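Local structure of GDP-L-fucose synthase (Campylobacter jejuni subsp. jejuni serotype O:2, 7M13) at residues B[74-77]-B[78-81]; B[80-83]-B[84-88]; B[138-141]-B[142-146]. The protein probably works as an NADPH-dependent reductase of the short-chain dehydrogenase/reductase type that makes GDP-D-glycero-L-gluco-heptose for the capsular polysaccharide. All blocks are in the same frame, centred on the assembly; numbering follows the deposited sequence.

Contact 1 of 3, residues B[74-77]-B[78-81]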
loop_
_atom_site.group_PDB
_atom_site.type_symbol
_atom_site.label_atom_id
_atom_site.label_comp_id
_atom_site.label_asym_id
_atom_site.label_seq_id
_atom_site.Cartn_x
_atom_site.Cartn_y
_atom_site.Cartn_z
ATOM N N ALA B 74 -4.900 0.212 21.138
ATOM C CA ALA B 74 -5.253 -1.062 21.804
ATOM C C ALA B 74 -6.763 -1.282 21.718
ATOM O O ALA B 74 -7.164 -2.415 21.417
ATOM C CB ALA B 74 -4.802 -1.051 23.245
ATOM N N ALA B 75 -7.560 -0.247 21.982
ATOM C CA ALA B 75 -9.026 -0.359 22.183
ATOM C C ALA B 75 -9.715 -0.724 20.865
ATOM O O ALA B 75 -10.676 -1.523 20.886
ATOM C CB ALA B 75 -9.589 0.927 22.723
ATOM N N ASN B 76 -9.275 -0.124 19.753
ATOM C CA ASN B 76 -10.009 -0.211 18.467
ATOM C C ASN B 76 -9.303 -1.154 17.501
ATOM O O ASN B 76 -9.655 -1.092 16.319
ATOM C CB ASN B 76 -10.231 1.158 17.823
ATOM C CG ASN B 76 -8.991 1.856 17.307
ATOM O OD1 ASN B 76 -7.867 1.381 17.479
ATOM N ND2 ASN B 76 -9.204 2.984 16.641
ATOM N N VAL B 77 -8.398 -2.010 17.987
ATOM C CA VAL B 77 -7.509 -2.870 17.155
ATOM C C VAL B 77 -8.362 -3.790 16.273
ATOM O O VAL B 77 -7.869 -4.188 15.225
ATOM C CB VAL B 77 -6.482 -3.655 18.000
ATOM C CG1 VAL B 77 -7.122 -4.797 18.771
ATOM C CG2 VAL B 77 -5.329 -4.171 17.150
ATOM N N ALA B 78 -9.629 -4.055 16.612
ATOM C CA ALA B 78 -10.511 -4.904 15.766
ATOM C C ALA B 78 -10.796 -4.271 14.396
ATOM O O ALA B 78 -11.223 -5.018 13.483
ATOM C CB ALA B 78 -11.807 -5.193 16.493
ATOM N N GLN B 79 -10.648 -2.952 14.262
ATOM C CA GLN B 79 -11.018 -2.193 13.040
ATOM C C GLN B 79 -9.943 -2.371 11.947
ATOM O O GLN B 79 -9.588 -1.396 11.271
ATOM C CB GLN B 79 -11.252 -0.731 13.397
ATOM C CG GLN B 79 -12.497 -0.502 14.252
ATOM C CD GLN B 79 -12.845 0.956 14.412
ATOM O OE1 GLN B 79 -12.804 1.482 15.529
ATOM N NE2 GLN B 79 -13.180 1.639 13.316
ATOM N N ARG B 80 -9.542 -3.609 11.683
ATOM C CA ARG B 80 -8.381 -3.908 10.818
ATOM C C ARG B 80 -8.649 -3.434 9.389
ATOM O O ARG B 80 -7.749 -2.908 8.729
ATOM C CB ARG B 80 -8.146 -5.416 10.816
ATOM C CG ARG B 80 -6.773 -5.826 10.350
ATOM C CD ARG B 80 -6.542 -7.295 10.693
ATOM N NE ARG B 80 -5.196 -7.770 10.425
ATOM C CZ ARG B 80 -4.167 -7.588 11.229
ATOM N NH1 ARG B 80 -4.311 -6.912 12.348
ATOM N NH2 ARG B 80 -3.008 -8.103 10.916
ATOM N N ALA B 81 -9.840 -3.630 8.849
ATOM C CA ALA B 81 -10.182 -3.167 7.483
ATOM C C ALA B 81 -10.254 -1.645 7.464
ATOM O O ALA B 81 -9.793 -1.026 6.498
ATOM C CB ALA B 81 -11.518 -3.735 7.046
HETATM O O HOH W 1 -11.115 -3.454 19.092
HETATM O O HOH W 2 -11.985 3.981 16.346
HETATM O O HOH W 3 -5.735 -4.638 13.434
#

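Contact 2 of 3, residues B[80-83]-B[84-88]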
loop_
_atom_site.group_PDB
_atom_site.type_symbol
_atom_site.label_atom_id
_atom_site.label_comp_id
_atom_site.label_asym_id
_atom_site.label_seq_id
_atom_site.Cartn_x
_atom_site.Cartn_y
_atom_site.Cartn_z
ATOM N N ARG B 80 -9.542 -3.609 11.683
ATOM C CA ARG B 80 -8.381 -3.908 10.818
ATOM C C ARG B 80 -8.649 -3.434 9.389
ATOM O O ARG B 80 -7.749 -2.908 8.729
ATOM C CB ARG B 80 -8.146 -5.416 10.816
ATOM C CG ARG B 80 -6.773 -5.826 10.350
ATOM C CD ARG B 80 -6.542 -7.295 10.693
ATOM N NE ARG B 80 -5.196 -7.770 10.425
ATOM C CZ ARG B 80 -4.167 -7.588 11.229
ATOM N NH1 ARG B 80 -4.311 -6.912 12.348
ATOM N NH2 ARG B 80 -3.008 -8.103 10.916
ATOM N N ALA B 81 -9.840 -3.630 8.849
ATOM C CA ALA B 81 -10.182 -3.167 7.483
ATOM C C ALA B 81 -10.254 -1.645 7.464
ATOM O O ALA B 81 -9.793 -1.026 6.498
ATOM C CB ALA B 81 -11.518 -3.735 7.046
ATOM N N ASP B 82 -10.903 -1.031 8.451
ATOM C CA ASP B 82 -11.088 0.425 8.476
ATOM C C ASP B 82 -9.720 1.101 8.465
ATOM O O ASP B 82 -9.588 2.133 7.807
ATOM C CB ASP B 82 -11.955 0.837 9.659
ATOM C CG ASP B 82 -13.311 0.163 9.753
ATOM O OD1 ASP B 82 -13.812 -0.338 8.703
ATOM O OD2 ASP B 82 -13.861 0.136 10.910
ATOM N N PHE B 83 -8.752 0.563 9.189
ATOM C CA PHE B 83 -7.436 1.227 9.289
ATOM C C PHE B 83 -6.815 1.385 7.904
ATOM O O PHE B 83 -6.107 2.374 7.637
ATOM C CB PHE B 83 -6.444 0.471 10.164
ATOM C CG PHE B 83 -6.831 0.418 11.604
ATOM C CD1 PHE B 83 -6.617 -0.741 12.293
ATOM C CD2 PHE B 83 -7.372 1.507 12.250
ATOM C CE1 PHE B 83 -6.976 -0.841 13.620
ATOM C CE2 PHE B 83 -7.753 1.397 13.582
ATOM C CZ PHE B 83 -7.531 0.234 14.252
ATOM N N ILE B 84 -6.955 0.363 7.072
ATOM C CA ILE B 84 -6.306 0.419 5.745
ATOM C C ILE B 84 -7.235 1.156 4.778
ATOM O O ILE B 84 -6.768 2.094 4.099
ATOM C CB ILE B 84 -5.811 -0.947 5.237
ATOM C CG1 ILE B 84 -5.148 -0.770 3.860
ATOM C CG2 ILE B 84 -6.862 -2.049 5.226
ATOM C CD1 ILE B 84 -4.277 -1.907 3.460
ATOM N N TYR B 85 -8.529 0.848 4.720
ATOM C CA TYR B 85 -9.401 1.557 3.758
ATOM C C TYR B 85 -9.449 3.070 4.032
ATOM O O TYR B 85 -9.264 3.868 3.098
ATOM C CB TYR B 85 -10.792 0.933 3.738
ATOM C CG TYR B 85 -11.759 1.699 2.877
ATOM C CD1 TYR B 85 -11.653 1.691 1.497
ATOM C CD2 TYR B 85 -12.709 2.520 3.423
ATOM C CE1 TYR B 85 -12.504 2.423 0.680
ATOM C CE2 TYR B 85 -13.569 3.267 2.633
ATOM C CZ TYR B 85 -13.475 3.213 1.251
ATOM O OH TYR B 85 -14.311 3.972 0.473
ATOM N N GLU B 86 -9.822 3.457 5.233
ATOM C CA GLU B 86 -10.113 4.874 5.521
ATOM C C GLU B 86 -8.842 5.684 5.298
ATOM O O GLU B 86 -8.895 6.768 4.703
ATOM C CB GLU B 86 -10.728 5.029 6.907
ATOM C CG GLU B 86 -12.133 4.467 6.940
ATOM C CD GLU B 86 -12.932 4.788 8.181
ATOM O OE1 GLU B 86 -12.680 5.854 8.796
ATOM O OE2 GLU B 86 -13.820 3.955 8.524
ATOM N N ASN B 87 -7.707 5.184 5.812
ATOM C CA ASN B 87 -6.453 5.962 5.728
ATOM C C ASN B 87 -5.967 5.991 4.282
ATOM O O ASN B 87 -5.505 7.028 3.839
ATOM C CB ASN B 87 -5.416 5.461 6.733
ATOM C CG ASN B 87 -5.862 5.809 8.146
ATOM O OD1 ASN B 87 -6.169 6.985 8.437
ATOM N ND2 ASN B 87 -5.877 4.835 9.031
ATOM N N LEU B 88 -6.073 4.881 3.549
ATOM C CA LEU B 88 -5.727 4.969 2.103
ATOM C C LEU B 88 -6.618 5.996 1.410
ATOM O O LEU B 88 -6.130 6.728 0.557
ATOM C CB LEU B 88 -5.837 3.599 1.414
ATOM C CG LEU B 88 -4.786 2.564 1.766
ATOM C CD1 LEU B 88 -5.081 1.268 1.038
ATOM C CD2 LEU B 88 -3.380 3.045 1.451
#

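Contact 3 of 3, residues B[138-141]-B[142-146]. With NAP (NADP nicotinamide-adenine-dinucleotide phosphate), chain E.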
loop_
_atom_site.group_PDB
_atom_site.type_symbol
_atom_site.label_atom_id
_atom_site.label_comp_id
_atom_site.label_asym_id
_atom_site.label_seq_id
_atom_site.Cartn_x
_atom_site.Cartn_y
_atom_site.Cartn_z
ATOM N N TYR B 138 -0.713 -4.023 11.583
ATOM C CA TYR B 138 -0.255 -4.472 10.242
ATOM C C TYR B 138 -0.937 -3.665 9.139
ATOM O O TYR B 138 -0.292 -3.183 8.180
ATOM C CB TYR B 138 -0.583 -5.959 10.128
ATOM C CG TYR B 138 -0.258 -6.665 8.833
ATOM C CD1 TYR B 138 1.041 -7.027 8.481
ATOM C CD2 TYR B 138 -1.278 -7.005 7.955
ATOM C CE1 TYR B 138 1.308 -7.731 7.314
ATOM C CE2 TYR B 138 -1.026 -7.730 6.800
ATOM C CZ TYR B 138 0.266 -8.080 6.474
ATOM O OH TYR B 138 0.491 -8.795 5.327
ATOM N N SER B 139 -2.251 -3.576 9.187
ATOM C CA SER B 139 -3.018 -2.894 8.129
ATOM C C SER B 139 -2.831 -1.381 8.193
ATOM O O SER B 139 -2.731 -0.731 7.133
ATOM C CB SER B 139 -4.434 -3.328 8.134
ATOM O OG SER B 139 -5.129 -2.849 9.265
ATOM N N PHE B 140 -2.730 -0.820 9.383
ATOM C CA PHE B 140 -2.466 0.625 9.566
ATOM C C PHE B 140 -1.074 0.962 9.044
ATOM O O PHE B 140 -0.918 1.936 8.288
ATOM C CB PHE B 140 -2.607 0.940 11.048
ATOM C CG PHE B 140 -2.293 2.363 11.396
ATOM C CD1 PHE B 140 -3.247 3.354 11.323
ATOM C CD2 PHE B 140 -1.026 2.698 11.826
ATOM C CE1 PHE B 140 -2.931 4.662 11.655
ATOM C CE2 PHE B 140 -0.728 4.002 12.168
ATOM C CZ PHE B 140 -1.672 4.973 12.070
ATOM N N GLY B 141 -0.072 0.165 9.417
ATOM C CA GLY B 141 1.308 0.390 8.947
ATOM C C GLY B 141 1.370 0.292 7.440
ATOM O O GLY B 141 2.079 1.084 6.822
ATOM N N ALA B 142 0.677 -0.677 6.842
ATOM C CA ALA B 142 0.655 -0.816 5.368
ATOM C C ALA B 142 0.055 0.454 4.765
ATOM O O ALA B 142 0.581 0.937 3.734
ATOM C CB ALA B 142 -0.075 -2.066 4.952
ATOM N N ALA B 143 -1.029 0.991 5.337
ATOM C CA ALA B 143 -1.614 2.240 4.800
ATOM C C ALA B 143 -0.589 3.371 4.901
ATOM O O ALA B 143 -0.395 4.120 3.899
ATOM C CB ALA B 143 -2.881 2.557 5.541
ATOM N N LYS B 144 0.162 3.440 5.987
ATOM C CA LYS B 144 1.168 4.525 6.158
ATOM C C LYS B 144 2.328 4.357 5.162
ATOM O O LYS B 144 2.773 5.341 4.613
ATOM C CB LYS B 144 1.668 4.575 7.592
ATOM C CG LYS B 144 0.648 5.146 8.570
ATOM C CD LYS B 144 0.270 6.582 8.275
ATOM C CE LYS B 144 -0.347 7.253 9.478
ATOM N NZ LYS B 144 -0.800 8.624 9.168
ATOM N N ILE B 145 2.739 3.126 4.892
ATOM C CA ILE B 145 3.753 2.866 3.845
ATOM C C ILE B 145 3.234 3.419 2.512
ATOM O O ILE B 145 3.974 4.101 1.765
ATOM C CB ILE B 145 4.100 1.364 3.757
ATOM C CG1 ILE B 145 4.841 0.884 5.007
ATOM C CG2 ILE B 145 4.896 1.078 2.505
ATOM C CD1 ILE B 145 5.007 -0.583 5.080
ATOM N N ALA B 146 1.995 3.090 2.158
ATOM C CA ALA B 146 1.442 3.497 0.851
ATOM C C ALA B 146 1.370 5.027 0.800
ATOM O O ALA B 146 1.557 5.597 -0.277
ATOM C CB ALA B 146 0.071 2.910 0.642
HETATM P PA NAP E . -5.741 12.785 15.896
HETATM O O1A NAP E . -6.183 11.359 16.038
HETATM O O2A NAP E . -5.582 13.587 17.164
HETATM O O5B NAP E . -6.711 13.612 14.979
HETATM C C5B NAP E . -7.123 13.107 13.709
HETATM C C4B NAP E . -8.095 14.097 13.148
HETATM O O4B NAP E . -8.443 13.641 11.819
HETATM C C3B NAP E . -9.415 14.223 13.937
HETATM O O3B NAP E . -9.647 15.590 14.259
HETATM C C2B NAP E . -10.451 13.618 12.997
HETATM O O2B NAP E . -11.719 14.274 13.039
HETATM C C1B NAP E . -9.824 13.870 11.631
HETATM N N9A NAP E . -10.334 12.952 10.636
HETATM C C8A NAP E . -10.253 11.593 10.626
HETATM N N7A NAP E . -10.917 11.027 9.647
HETATM C C5A NAP E . -11.484 12.086 8.971
HETATM C C6A NAP E . -12.320 12.140 7.842
HETATM N N6A NAP E . -12.782 11.062 7.198
HETATM N N1A NAP E . -12.715 13.367 7.436
HETATM C C2A NAP E . -12.280 14.446 8.100
HETATM N N3A NAP E . -11.498 14.510 9.179
HETATM C C4A NAP E . -11.139 13.281 9.570
HETATM O O3 NAP E . -4.362 12.808 15.089
HETATM P PN NAP E . -2.901 13.062 15.644
HETATM O O1N NAP E . -2.696 12.195 16.825
HETATM O O2N NAP E . -2.739 14.525 15.764
HETATM O O5D NAP E . -2.022 12.508 14.415
HETATM C C5D NAP E . -1.594 13.373 13.387
HETATM C C4D NAP E . -0.767 12.568 12.426
HETATM O O4D NAP E . 0.422 12.071 13.099
HETATM C C3D NAP E . -1.474 11.342 11.832
HETATM O O3D NAP E . -1.059 11.123 10.477
HETATM C C2D NAP E . -0.994 10.251 12.747
HETATM O O2D NAP E . -1.123 8.944 12.195
HETATM C C1D NAP E . 0.450 10.651 12.971
HETATM N N1N NAP E . 0.995 10.013 14.191
HETATM C C2N NAP E . 0.472 10.263 15.429
HETATM C C3N NAP E . 0.929 9.601 16.517
HETATM C C7N NAP E . 0.388 9.823 17.885
HETATM O O7N NAP E . 0.979 9.306 18.855
HETATM N N7N NAP E . -0.701 10.575 18.009
HETATM C C4N NAP E . 2.028 8.665 16.389
HETATM C C5N NAP E . 2.561 8.480 15.058
HETATM C C6N NAP E . 2.010 9.070 14.042
HETATM P P2B NAP E . -12.763 13.958 14.234
HETATM O O1X NAP E . -12.200 14.711 15.407
HETATM O O2X NAP E . -12.880 12.509 14.413
HETATM O O3X NAP E . -14.088 14.548 13.715
#

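Contact 1 of 3, residues B[74-77]-B[78-81]
Gln79 N donates to Asn76 O at 2.9 Å, and this nearly straight bond (167° at the hydrogen) closes a type I beta turn over Val77 and Ala78. The side chain of Gln79 doubles back over the same carbonyl: its CB comes within 3.3 Å of Asn76 O. The chain then runs out extended until OE1 rests 3.5 Å from Asn76 CB. The two side chains cross almost at right angles, and their amide planes stand 86° apart. Their polar ends meet through water, which accepts from Asn76 ND2 and donates to Gln79 OE1. With CG between its backbone N and carbonyl carbon (chi1 68°), the Asn76 amide faces the preceding loop, where OD1 takes the N-H of Gly73 and ND2 reaches Pro71 O, so both ends of the amide are fixed. Gln79 NE2 is held in its turn by Asp82 OD2, three residues on, in the first turn of helix 80-100. Two more waters stitch the backbone: one lies 2.7 Å from Ala75 O and 3.0 Å from Ala78 N, the other joins Val77 O to Arg80 NH1. The same guanidinium bonds Tyr135 O and makes a cation-pi contact with the Tyr135 ring. Gln79 is itself the centre of an inverse gamma turn, closed by a weak bond of 2.8 Å from Arg80 N to Ala78 O. Overlapping type I turns, 74-77 then 76-79, followed by this tight bend, carry the loop after strand 63-66 into helix 80-100 of the Rossmann-type domain.

Contact 2 of 3, residues B[80-83]-B[84-88]
The amide of Asn87 turns back one helical turn to the carbonyl of Phe83, its ND2 donating to Phe83 O at 2.8 Å. The nitrogen arrives in the carbonyl plane, on a lone pair, while the acceptor lies 22° out of the amide plane. All this happens in the first turns of helix 80-100, the crossover helix of a Rossmann beta-alpha-beta unit between strands 63-66 and 105-111. Asn87 CG lies beside its own backbone N (chi1 -70°), which swings the amide back toward the start of the helix. OD1 meanwhile accepts from Leu70 N, so the group ties the helix to the loop that carries Val69, an NADPH-binding residue. The Phe83 side chain packs on Cys72 of that loop and on Ser139 of helix 138-158.

The other flat pair is Asp82 and Glu86, lying side by side and pointing the same way, with carboxylate planes 33° apart. Glu86 OE2 stops 3.8 Å from Asp82 CB and 4.3 Å from Asp82 OD1. Asp82 is well supplied with donors: Tyr158 OH of the second subunit bonds OD1, and Gln157 NE2 of the second subunit bonds OD2. These probably offset the nearby like charge.

Tyr85 leads away from the first turn, and its ring stacks with His96 of the second subunit. Its backbone stays regular, Tyr85 N meeting Ala81 O at 2.9 Å. Around that same oxygen the packing is close: Tyr85 CB is 3.5 Å from Ala81 O, and Ile84 CG2 reaches Ala81 O at 3.4 Å.

Contact 3 of 3, residues B[138-141]-B[142-146]
Phe140 and Lys144 occupy the positions of the Tyr-x-x-x-Lys motif of short-chain dehydrogenases/reductases, on helix 138-158 beside the NADP nicotinamide ribose. Their side chains run alongside each other in the same direction. Lys144 CG lies over one face of the Phe140 ring, and further out Lys144 CE packs 3.7 Å from Phe140 CZ. The ring gets there with Phe140 CG anti to the backbone N (chi1 177°), which carries it off the helix toward Asn87 and Ser111. The lysine bends at chi2 (-62°) and then runs extended past the ring, which brings NZ to the ribose. There NZ donates to both ribose hydroxyl oxygens of the cofactor, 2.8 Å to O3D and 3.1 Å to O2D, and a further bond goes to Phe109 O. Three acceptors therefore grip one nitrogen. O2D also sits at the edge of the Phe140 ring, near its plane and 4.0 Å from CZ.

Behind these side chains the helix is regular. Lys144 N bonds Phe140 O at 3.0 Å, which sets the two motif residues one turn apart on the same side, and Ile145 N bonds Gly141 O at 2.9 Å. Ile145 CG1 comes within 3.3 Å of Gly141 O, while Tyr138 and Ala142 pack against Ile149 of the second subunit.

The lysine keeps the ribose-binding part of the motif, but phenylalanine has no hydroxyl to exchange. The proton donor/acceptor role predicted for this position therefore cannot be filled by the Phe140 side chain itself, and any proton transfer would need another group or water.

How the contacts relate
Contact 1 is a water-rich surface turn, whereas contacts 2 and 3 are buried helical turns. Contacts 1 and 2 share Arg80 and Ala81 and are continuous: the loop of 74-77 runs into helix 80-100, and the Phe83 ring packs CZ 3.2 Å from Asn76 O. Contact 3 lies on the neighbouring helix 138-158, joined to both others where Ser139 OG probably hydrogen-bonds Arg80 O (2.7 Å) and to contact 2 where Leu88 meets Ala146. All three also touch the second subunit. The chemistry changes with place: amides and waters in the loop, a carboxylate bonded across the subunit boundary in contact 2, and an ammonium on the cofactor in contact 3.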